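Local coordinates for protein cellulase (Soil metagenome, PDB 5I2U) that probably hydrolyses the beta-1,4 linkages of cellulose, as a halotolerant glycoside hydrolase of family 5 built on a TIM barrel, at residues 178-183 with 209-214; 170-175 with 195-200; 37-42 with 52-57; 44-49 with 245-250. All blocks are in the same frame, centred on the assembly; numbering follows the deposited sequence.

Contact 1. Residues 178-183 with 209-214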
# COMPACT_ATOMS: atom_id res chain seq x y z
N GLU A 178 -20.04 -0.89 -0.76
CA GLU A 178 -20.54 0.28 -1.48
C GLU A 178 -19.51 0.97 -2.39
O GLU A 178 -19.84 1.35 -3.51
CB GLU A 178 -21.15 1.29 -0.50
CG GLU A 178 -22.48 0.82 0.05
CD GLU A 178 -23.11 1.80 1.03
OE1 GLU A 178 -22.73 2.99 1.03
OE2 GLU A 178 -24.00 1.38 1.79
N VAL A 179 -18.27 1.08 -1.93
CA VAL A 179 -17.18 1.66 -2.74
C VAL A 179 -16.76 0.71 -3.84
O VAL A 179 -16.54 1.13 -4.99
CB VAL A 179 -15.97 2.06 -1.86
CG1 VAL A 179 -14.79 2.50 -2.71
CG2 VAL A 179 -16.36 3.18 -0.89
N ILE A 180 -16.63 -0.58 -3.50
CA ILE A 180 -16.33 -1.62 -4.51
C ILE A 180 -17.39 -1.60 -5.62
O ILE A 180 -17.04 -1.68 -6.81
CB ILE A 180 -16.25 -3.04 -3.88
CG1 ILE A 180 -14.96 -3.19 -3.06
CG2 ILE A 180 -16.30 -4.15 -4.94
CD1 ILE A 180 -15.01 -4.32 -2.04
N ALA A 181 -18.66 -1.51 -5.23
CA ALA A 181 -19.77 -1.44 -6.19
C ALA A 181 -19.58 -0.31 -7.19
O ALA A 181 -19.72 -0.53 -8.39
CB ALA A 181 -21.11 -1.29 -5.48
N VAL A 182 -19.19 0.86 -6.70
CA VAL A 182 -18.93 2.00 -7.59
C VAL A 182 -17.73 1.75 -8.50
O VAL A 182 -17.79 2.08 -9.68
CB VAL A 182 -18.70 3.31 -6.81
CG1 VAL A 182 -18.27 4.43 -7.74
CG2 VAL A 182 -19.96 3.72 -6.06
N ILE A 183 -16.64 1.20 -7.94
CA ILE A 183 -15.41 0.98 -8.71
C ILE A 183 -15.67 -0.04 -9.81
O ILE A 183 -15.35 0.22 -10.97
CB ILE A 183 -14.21 0.51 -7.84
CG1 ILE A 183 -13.74 1.63 -6.91
CG2 ILE A 183 -13.03 0.08 -8.72
CD1 ILE A 183 -12.78 1.19 -5.82
N ASP A 209 -16.73 -13.12 8.31
CA ASP A 209 -17.75 -12.39 7.55
C ASP A 209 -17.14 -11.68 6.30
O ASP A 209 -17.12 -10.44 6.23
CB ASP A 209 -18.41 -11.39 8.51
CG ASP A 209 -19.58 -10.62 7.89
OD1 ASP A 209 -20.25 -11.12 6.96
OD2 ASP A 209 -19.84 -9.50 8.38
N PRO A 210 -16.66 -12.44 5.31
CA PRO A 210 -16.03 -11.81 4.14
C PRO A 210 -17.02 -11.20 3.17
O PRO A 210 -18.20 -11.53 3.19
CB PRO A 210 -15.29 -12.97 3.47
CG PRO A 210 -16.10 -14.16 3.83
CD PRO A 210 -16.56 -13.91 5.25
N ILE A 211 -16.52 -10.34 2.29
CA ILE A 211 -17.31 -9.78 1.19
C ILE A 211 -17.49 -10.86 0.12
O ILE A 211 -16.52 -11.47 -0.32
CB ILE A 211 -16.64 -8.53 0.57
CG1 ILE A 211 -16.40 -7.45 1.63
CG2 ILE A 211 -17.50 -7.95 -0.55
CD1 ILE A 211 -15.46 -6.35 1.21
N ARG A 212 -18.73 -11.07 -0.32
CA ARG A 212 -19.07 -12.15 -1.23
C ARG A 212 -19.43 -11.62 -2.60
O ARG A 212 -19.70 -10.42 -2.77
CB ARG A 212 -20.25 -12.94 -0.65
CG ARG A 212 -19.89 -13.66 0.64
CD ARG A 212 -21.12 -14.13 1.40
NE ARG A 212 -20.73 -14.99 2.53
CZ ARG A 212 -20.26 -14.57 3.71
NH1 ARG A 212 -20.11 -13.27 3.98
NH2 ARG A 212 -19.95 -15.47 4.63
N ASP A 213 -19.42 -12.52 -3.59
CA ASP A 213 -19.75 -12.22 -4.99
C ASP A 213 -18.92 -11.05 -5.55
O ASP A 213 -19.44 -10.16 -6.22
CB ASP A 213 -21.25 -11.93 -5.13
CG ASP A 213 -22.10 -13.05 -4.56
OD1 ASP A 213 -22.10 -14.15 -5.15
OD2 ASP A 213 -22.77 -12.83 -3.52
N VAL A 214 -17.63 -11.06 -5.23
CA VAL A 214 -16.71 -10.01 -5.69
C VAL A 214 -15.41 -10.68 -6.11
O VAL A 214 -14.97 -11.64 -5.49
CB VAL A 214 -16.52 -8.89 -4.62
CG1 VAL A 214 -17.85 -8.22 -4.30
CG2 VAL A 214 -15.92 -9.40 -3.31
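Ile180 and Ile211 show how a loop is seated on a helix largely through branched side chains. They reach toward each other tip to tip, Ile180 CD1 lying 3.9 Å from Ile211 CD1. Ile180 keeps CG1 beside its backbone N (chi1 -73°), which leaves CG2 as a second branch for the loop. This branch meets the partly exposed Val214 more loosely, with Ile180 CG2 4.4 Å from Val214 CG1. The Ile180–Ile211 pair, by contrast, is buried: Ile180 also rests on Ile192 and Val194 of the neighbouring barrel strand, and Ile211 on Lys173, Ser176 and Glu177 of helix 169-186. No hydrogen bond joins the two segments.

Polar character returns on the solvent side of the loop. The exposed Arg212 lies with its guanidinium over Pro210, and its ion pair from NH1 to Asp209 OD1 is long at 3.7 Å; Asp209 also has a salt bridge to Lys173. The apolar seam thus joins helix 169-186 to the loop entering strand 217-224, in the outer layer of a (beta/alpha)8 barrel.

Contact 2. Residues 170-175 with 195-200; sequences EEVKTY and GSPHWD
Val172 and Pro197 pass alongside each other in opposite directions, so that a methyl passes a corner of the proline ring rather than two ends meeting head on. The contact is Val172 CG2 to Pro197 CG, at 4.0 Å. The other branch, CG1, stands anti to the backbone N (chi1 180°) and is thereby turned onto the backbone two residues before the proline, 3.5 Å from Gly195 O. One valine thus straddles the corner of the loop with both methyls, and no hydrogen bond crosses between the segments.

The surface that Val172 meets is probably steadied by the folding of 195-200 on itself. Ser196 N donates to Asp200 OD1 over 2.9 Å, using the carboxylate's anti lone pair at an N-H...O angle of 154°, while Asp200 N returns a bond to Ser196 O at 2.8 Å. His198, Trp199 and Asp200 all have positive phi, the left-handed helical region, which curls the chain back for this exchange. Gly195 suits the spot because a beta carbon there would run into Asp200 OD1.

On the helix, Thr174 OG1 and Thr174 N grip Glu170 O from opposite faces of its plane, the hydroxyl at 2.8 Å. Beyond the contact, Trp199 meets Tyr166 edge-to-face and Asp200 touches Thr220 and His222. A loop of this kind, leaving the C-terminal end of strand 192-194 and backed by the preceding helix, belongs to the face of the TIM barrel on which family 5 enzymes carry their active site.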
# COMPACT_ATOMS: atom_id res chain seq x y z
N GLU A 170 -18.37 -4.96 10.47
CA GLU A 170 -19.62 -4.78 9.71
C GLU A 170 -19.73 -3.40 9.05
O GLU A 170 -20.14 -3.28 7.89
CB GLU A 170 -20.86 -5.04 10.59
N GLU A 171 -19.38 -2.35 9.79
CA GLU A 171 -19.44 -0.97 9.28
C GLU A 171 -18.41 -0.72 8.16
O GLU A 171 -18.67 0.05 7.22
CB GLU A 171 -19.23 0.02 10.42
CG GLU A 171 -19.53 1.47 10.07
CD GLU A 171 -19.45 2.40 11.27
OE1 GLU A 171 -19.24 1.93 12.41
OE2 GLU A 171 -19.58 3.63 11.06
N VAL A 172 -17.25 -1.37 8.28
CA VAL A 172 -16.19 -1.26 7.29
C VAL A 172 -16.52 -2.11 6.05
O VAL A 172 -16.19 -1.73 4.93
CB VAL A 172 -14.81 -1.65 7.88
CG1 VAL A 172 -13.71 -1.53 6.82
CG2 VAL A 172 -14.47 -0.77 9.08
N LYS A 173 -17.15 -3.26 6.27
CA LYS A 173 -17.62 -4.11 5.16
C LYS A 173 -18.67 -3.41 4.30
O LYS A 173 -18.67 -3.56 3.09
CB LYS A 173 -18.19 -5.43 5.70
CG LYS A 173 -18.49 -6.50 4.65
CD LYS A 173 -19.35 -7.60 5.25
CE LYS A 173 -19.59 -8.74 4.29
NZ LYS A 173 -20.90 -9.41 4.55
N THR A 174 -19.58 -2.67 4.94
CA THR A 174 -20.63 -1.94 4.24
C THR A 174 -20.02 -0.85 3.37
O THR A 174 -20.31 -0.77 2.18
CB THR A 174 -21.64 -1.31 5.22
OG1 THR A 174 -22.11 -2.32 6.13
CG2 THR A 174 -22.84 -0.70 4.47
N TYR A 175 -19.17 -0.03 3.98
CA TYR A 175 -18.37 0.97 3.26
C TYR A 175 -17.68 0.36 2.05
O TYR A 175 -17.70 0.91 0.95
CB TYR A 175 -17.33 1.56 4.22
CG TYR A 175 -16.23 2.44 3.64
CD1 TYR A 175 -15.16 1.88 2.92
CD2 TYR A 175 -16.22 3.81 3.85
CE1 TYR A 175 -14.13 2.67 2.42
CE2 TYR A 175 -15.19 4.61 3.35
CZ TYR A 175 -14.14 4.04 2.63
OH TYR A 175 -13.12 4.82 2.13
N GLY A 195 -9.29 -2.54 3.64
CA GLY A 195 -8.83 -2.38 5.00
C GLY A 195 -9.79 -3.00 5.98
O GLY A 195 -10.93 -3.30 5.64
N SER A 196 -9.31 -3.18 7.21
CA SER A 196 -10.12 -3.72 8.30
C SER A 196 -9.78 -3.00 9.61
O SER A 196 -8.74 -2.32 9.70
CB SER A 196 -9.92 -5.23 8.41
OG SER A 196 -8.58 -5.57 8.69
N PRO A 197 -10.66 -3.13 10.63
CA PRO A 197 -10.47 -2.33 11.85
C PRO A 197 -9.20 -2.66 12.64
O PRO A 197 -8.57 -3.71 12.42
CB PRO A 197 -11.73 -2.61 12.69
CG PRO A 197 -12.70 -3.23 11.75
CD PRO A 197 -11.89 -3.94 10.72
N HIS A 198 -8.85 -1.74 13.53
CA HIS A 198 -7.60 -1.78 14.28
C HIS A 198 -6.39 -1.81 13.35
O HIS A 198 -5.51 -2.66 13.48
CB HIS A 198 -7.60 -2.93 15.31
CG HIS A 198 -8.59 -2.74 16.41
ND1 HIS A 198 -9.79 -3.42 16.47
CD2 HIS A 198 -8.58 -1.90 17.48
CE1 HIS A 198 -10.46 -3.03 17.54
NE2 HIS A 198 -9.75 -2.11 18.17
N TRP A 199 -6.36 -0.85 12.43
CA TRP A 199 -5.21 -0.61 11.55
C TRP A 199 -4.88 -1.82 10.71
O TRP A 199 -3.73 -2.23 10.61
CB TRP A 199 -4.02 -0.11 12.40
CG TRP A 199 -4.44 1.02 13.28
CD1 TRP A 199 -4.63 2.32 12.90
CD2 TRP A 199 -4.82 0.95 14.67
NE1 TRP A 199 -5.05 3.07 13.97
CE2 TRP A 199 -5.17 2.25 15.07
CE3 TRP A 199 -4.86 -0.09 15.61
CZ2 TRP A 199 -5.58 2.55 16.38
CZ3 TRP A 199 -5.26 0.20 16.92
CH2 TRP A 199 -5.62 1.52 17.29
N ASP A 200 -5.92 -2.39 10.10
CA ASP A 200 -5.82 -3.63 9.31
C ASP A 200 -5.18 -4.79 10.10
O ASP A 200 -4.30 -5.48 9.59
CB ASP A 200 -5.08 -3.38 8.00
CG ASP A 200 -5.51 -2.09 7.32
OD1 ASP A 200 -6.74 -1.91 7.11
OD2 ASP A 200 -4.63 -1.27 6.99

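Contact 3. Residues 37-42 with 52-57; sequences GRLQVI and EPVVLR
The short antiparallel hairpin of strands 40-42 and 45-47 lies across the N-terminal end of the barrel, and Leu39, at its entry, packs on Val54 and Leu56 of the chain that leads into the first barrel strand. Between these two segments the contact is made by side chains, with no hydrogen bond; the backbone of Val54 pairs instead with that of Leu46. Leu39 uses its two methyls separately. CD1 meets Leu56 tip to tip, with 4.0 Å from Leu39 CD1 to Leu56 CD1, while CD2 turns to the valine, Leu39 CD2 lying 4.3 Å from Val54 CG2. Its CG stands anti to the carbonyl carbon and beside the backbone N (chi1 -56°), a setting that carries the fork across to the opposing segment; Leu56 has the same setting (chi1 -60°) and comes to meet it.

All three side chains are buried. Tyr124, on the third barrel strand, touches both leucines, and Leu46 of the hairpin packs on Leu39.

Arg57 lays one guanidinium face over Val55, whose CB is 3.6 Å above the plane and toward the rim, while its nitrogens bind Glu275 and Asn326. Gly37 leaves the preceding helix with positive phi, which favours glycine, and its carbonyl accepts from Tyr124 OH. An apolar layer beneath the strand ends, covered by an N-terminal hairpin, is a familiar way of closing the bottom of a family 5 TIM barrel.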
# COMPACT_ATOMS: atom_id res chain seq x y z
N GLY A 37 1.42 -7.93 -16.79
CA GLY A 37 0.15 -7.35 -17.26
C GLY A 37 -0.90 -7.17 -16.17
O GLY A 37 -0.58 -6.77 -15.05
N ARG A 38 -2.15 -7.48 -16.50
CA ARG A 38 -3.27 -7.37 -15.56
C ARG A 38 -3.23 -8.42 -14.45
O ARG A 38 -3.17 -9.62 -14.71
CB ARG A 38 -4.60 -7.48 -16.32
CG ARG A 38 -4.84 -6.32 -17.28
CD ARG A 38 -6.09 -6.57 -18.11
NE ARG A 38 -5.78 -7.45 -19.24
CZ ARG A 38 -6.64 -8.28 -19.84
NH1 ARG A 38 -7.90 -8.42 -19.43
NH2 ARG A 38 -6.20 -9.02 -20.86
N LEU A 39 -3.27 -7.96 -13.20
CA LEU A 39 -3.20 -8.86 -12.05
C LEU A 39 -4.57 -9.44 -11.75
O LEU A 39 -5.58 -8.88 -12.15
CB LEU A 39 -2.65 -8.11 -10.83
CG LEU A 39 -1.29 -7.45 -11.02
CD1 LEU A 39 -0.80 -6.79 -9.74
CD2 LEU A 39 -0.25 -8.44 -11.55
N GLN A 40 -4.60 -10.57 -11.05
CA GLN A 40 -5.85 -11.21 -10.64
C GLN A 40 -5.61 -12.04 -9.39
O GLN A 40 -4.47 -12.38 -9.10
CB GLN A 40 -6.43 -12.09 -11.76
CG GLN A 40 -5.54 -13.22 -12.25
CD GLN A 40 -6.10 -13.95 -13.48
OE1 GLN A 40 -7.31 -14.21 -13.58
NE2 GLN A 40 -5.22 -14.33 -14.40
N VAL A 41 -6.66 -12.30 -8.63
CA VAL A 41 -6.56 -13.05 -7.38
C VAL A 41 -7.18 -14.42 -7.58
O VAL A 41 -8.37 -14.52 -7.91
CB VAL A 41 -7.27 -12.31 -6.23
CG1 VAL A 41 -7.26 -13.15 -4.95
CG2 VAL A 41 -6.62 -10.96 -5.97
N ILE A 42 -6.38 -15.47 -7.40
CA ILE A 42 -6.84 -16.84 -7.56
C ILE A 42 -6.74 -17.51 -6.21
O ILE A 42 -5.65 -17.63 -5.67
CB ILE A 42 -5.99 -17.61 -8.59
CG1 ILE A 42 -5.59 -16.70 -9.74
CG2 ILE A 42 -6.78 -18.83 -9.07
CD1 ILE A 42 -4.56 -17.32 -10.66
N GLU A 52 0.30 -17.11 -12.92
CA GLU A 52 1.49 -17.41 -12.13
C GLU A 52 1.45 -16.48 -10.93
O GLU A 52 0.97 -15.35 -11.07
CB GLU A 52 2.78 -17.18 -12.98
CG GLU A 52 3.85 -18.23 -12.81
CD GLU A 52 3.40 -19.61 -13.25
OE1 GLU A 52 2.67 -19.68 -14.24
OE2 GLU A 52 3.76 -20.61 -12.59
N PRO A 53 1.90 -16.94 -9.74
CA PRO A 53 1.92 -16.03 -8.59
C PRO A 53 2.80 -14.81 -8.83
O PRO A 53 3.82 -14.90 -9.52
CB PRO A 53 2.52 -16.89 -7.46
CG PRO A 53 2.31 -18.30 -7.89
CD PRO A 53 2.41 -18.27 -9.39
N VAL A 54 2.36 -13.67 -8.32
CA VAL A 54 3.15 -12.44 -8.34
C VAL A 54 3.30 -12.03 -6.88
O VAL A 54 2.35 -12.09 -6.09
CB VAL A 54 2.46 -11.31 -9.14
CG1 VAL A 54 3.27 -10.02 -9.08
CG2 VAL A 54 2.28 -11.73 -10.59
N VAL A 55 4.51 -11.60 -6.55
CA VAL A 55 4.82 -10.98 -5.27
C VAL A 55 5.38 -9.59 -5.60
O VAL A 55 6.44 -9.48 -6.21
CB VAL A 55 5.84 -11.82 -4.49
CG1 VAL A 55 6.10 -11.20 -3.13
CG2 VAL A 55 5.33 -13.25 -4.34
N LEU A 56 4.64 -8.55 -5.22
CA LEU A 56 5.11 -7.19 -5.36
C LEU A 56 5.84 -6.75 -4.09
O LEU A 56 5.39 -7.05 -2.96
CB LEU A 56 3.96 -6.26 -5.67
CG LEU A 56 3.19 -6.57 -6.95
CD1 LEU A 56 1.96 -5.69 -7.04
CD2 LEU A 56 4.05 -6.40 -8.20
N ARG A 57 6.98 -6.09 -4.27
CA ARG A 57 7.75 -5.51 -3.18
C ARG A 57 8.10 -4.08 -3.54
O ARG A 57 8.61 -3.82 -4.63
CB ARG A 57 9.05 -6.29 -2.98
CG ARG A 57 8.84 -7.73 -2.54
CD ARG A 57 9.54 -8.62 -3.53
NE ARG A 57 9.39 -10.04 -3.26
CZ ARG A 57 9.62 -10.99 -4.17
NH1 ARG A 57 10.04 -10.67 -5.40
NH2 ARG A 57 9.44 -12.27 -3.85

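Contact 4. Residues 44-49 with 245-250; sequences TQLSNE and PVFVSE. With PO4 (phosphate ion), chain J.
Thr44, at the turn of the N-terminal hairpin, meets Pro245, which leads into the seventh strand of the TIM barrel: Thr44 O is 3.5 Å from Pro245 CB. A phosphate, probably from the crystallisation liquor, sits between the two segments, and Val246 N donates to its O4 over 3.0 Å in an almost straight bond (175°).

Gln45 comes next, turned from the barrel strand but folded back by a bend at chi2 (56°), so that its amide NE2 donates to Leu46 O at 3.0 Å, in the carbonyl plane and on a lone pair. Its OE1 lies 2.9 Å from phosphate O3. With an alanine here, the Leu46 carbonyl would probably lose that side-chain donor and the phosphate one of its close neighbours.

Leu46 points toward the barrel and crosses Phe247 at a slant, placing CD2 at the ring's edge, near its plane, 3.9 Å from Phe247 CE2; both residues also pack on Ser280. Ser47 turns back along its own strand, its OG donating to Gln45 O over 2.7 Å from above the carbonyl plane.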
# COMPACT_ATOMS: atom_id res chain seq x y z
N THR A 44 -6.35 -17.34 -2.81
CA THR A 44 -5.75 -16.27 -2.00
C THR A 44 -4.58 -15.56 -2.70
O THR A 44 -4.12 -14.54 -2.21
CB THR A 44 -5.23 -16.85 -0.67
OG1 THR A 44 -4.17 -17.78 -0.94
CG2 THR A 44 -6.36 -17.52 0.10
N GLN A 45 -4.11 -16.10 -3.82
CA GLN A 45 -2.82 -15.73 -4.35
C GLN A 45 -2.95 -14.65 -5.42
O GLN A 45 -3.59 -14.86 -6.45
CB GLN A 45 -2.11 -16.97 -4.94
CG GLN A 45 -0.71 -16.72 -5.48
CD GLN A 45 0.22 -16.12 -4.43
OE1 GLN A 45 0.29 -16.63 -3.30
NE2 GLN A 45 0.92 -15.04 -4.79
N LEU A 46 -2.32 -13.51 -5.17
CA LEU A 46 -2.18 -12.46 -6.18
C LEU A 46 -1.39 -13.05 -7.33
O LEU A 46 -0.35 -13.64 -7.10
CB LEU A 46 -1.45 -11.25 -5.61
CG LEU A 46 -1.18 -10.09 -6.57
CD1 LEU A 46 -2.48 -9.42 -6.99
CD2 LEU A 46 -0.23 -9.10 -5.93
N SER A 47 -1.90 -12.91 -8.56
CA SER A 47 -1.33 -13.60 -9.73
C SER A 47 -1.30 -12.70 -10.97
O SER A 47 -1.99 -11.68 -11.00
CB SER A 47 -2.13 -14.89 -10.03
OG SER A 47 -2.49 -15.60 -8.83
N ASN A 48 -0.51 -13.08 -11.99
CA ASN A 48 -0.45 -12.36 -13.28
C ASN A 48 -1.50 -12.81 -14.29
O ASN A 48 -2.31 -13.72 -13.99
CB ASN A 48 0.97 -12.40 -13.88
CG ASN A 48 1.43 -13.80 -14.31
OD1 ASN A 48 0.65 -14.71 -14.59
ND2 ASN A 48 2.74 -13.96 -14.40
N GLU A 49 -1.52 -12.17 -15.47
CA GLU A 49 -2.40 -12.56 -16.58
C GLU A 49 -2.41 -14.07 -16.83
O GLU A 49 -3.48 -14.66 -17.00
CB GLU A 49 -2.01 -11.84 -17.89
CG GLU A 49 -2.78 -10.56 -18.12
CD GLU A 49 -2.31 -9.75 -19.33
OE1 GLU A 49 -1.79 -10.33 -20.30
OE2 GLU A 49 -2.48 -8.51 -19.30
N PRO A 245 -7.58 -13.57 0.94
CA PRO A 245 -6.35 -13.05 0.34
C PRO A 245 -5.81 -11.86 1.13
O PRO A 245 -6.59 -10.99 1.53
CB PRO A 245 -6.78 -12.63 -1.08
CG PRO A 245 -8.18 -13.12 -1.26
CD PRO A 245 -8.75 -13.22 0.11
N VAL A 246 -4.49 -11.81 1.32
CA VAL A 246 -3.81 -10.82 2.15
C VAL A 246 -2.69 -10.10 1.40
O VAL A 246 -1.78 -10.73 0.87
CB VAL A 246 -3.21 -11.48 3.40
CG1 VAL A 246 -2.43 -10.47 4.25
CG2 VAL A 246 -4.31 -12.15 4.22
N PHE A 247 -2.76 -8.77 1.37
CA PHE A 247 -1.75 -7.91 0.76
C PHE A 247 -1.32 -6.93 1.84
O PHE A 247 -2.14 -6.19 2.37
CB PHE A 247 -2.37 -7.18 -0.43
CG PHE A 247 -1.39 -6.43 -1.30
CD1 PHE A 247 -0.72 -5.30 -0.83
CD2 PHE A 247 -1.19 -6.81 -2.62
CE1 PHE A 247 0.17 -4.61 -1.64
CE2 PHE A 247 -0.30 -6.13 -3.44
CZ PHE A 247 0.37 -5.02 -2.95
N VAL A 248 -0.03 -6.92 2.17
CA VAL A 248 0.53 -5.95 3.13
C VAL A 248 0.79 -4.61 2.42
O VAL A 248 1.83 -4.41 1.79
CB VAL A 248 1.81 -6.52 3.78
CG1 VAL A 248 2.52 -5.48 4.64
CG2 VAL A 248 1.46 -7.75 4.62
N SER A 249 -0.18 -3.69 2.50
CA SER A 249 -0.10 -2.41 1.78
C SER A 249 0.72 -1.37 2.55
O SER A 249 1.08 -0.32 2.01
CB SER A 249 -1.49 -1.87 1.45
OG SER A 249 -2.24 -1.63 2.63
N GLU A 250 1.03 -1.67 3.82
CA GLU A 250 1.90 -0.80 4.59
C GLU A 250 2.57 -1.59 5.69
O GLU A 250 1.89 -2.34 6.41
CB GLU A 250 1.09 0.32 5.22
CG GLU A 250 1.92 1.45 5.77
CD GLU A 250 1.05 2.43 6.52
OE1 GLU A 250 0.23 3.11 5.86
OE2 GLU A 250 1.20 2.49 7.75
P PO4 J . -1.62 -14.63 0.05
O1 PO4 J . -0.56 -13.57 0.18
O2 PO4 J . -1.63 -15.50 1.28
O3 PO4 J . -1.31 -15.46 -1.17
O4 PO4 J . -2.96 -13.94 -0.07

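From the N terminus, contact 3 closes first, a short loop round the hairpin that joins 37-42 to 52-57. Contact 4 starts inside that loop at 44-49 and ends at 245-250, so the two cross; they also touch, with a probable hydrogen bond from Ser47 N to Gln40 O. Together they tie the hairpin to the first and seventh strands. Contacts 1 and 2 are nested within contact 4 and cross each other: 170-175 and 178-183 come in turn on helix 169-186, and their partners 195-200 and 209-214 follow in the same order after the next strand. This helix therefore meets both a loop at the probable catalytic end, as in other family 5 enzymes, and the chain entering strand 217-224.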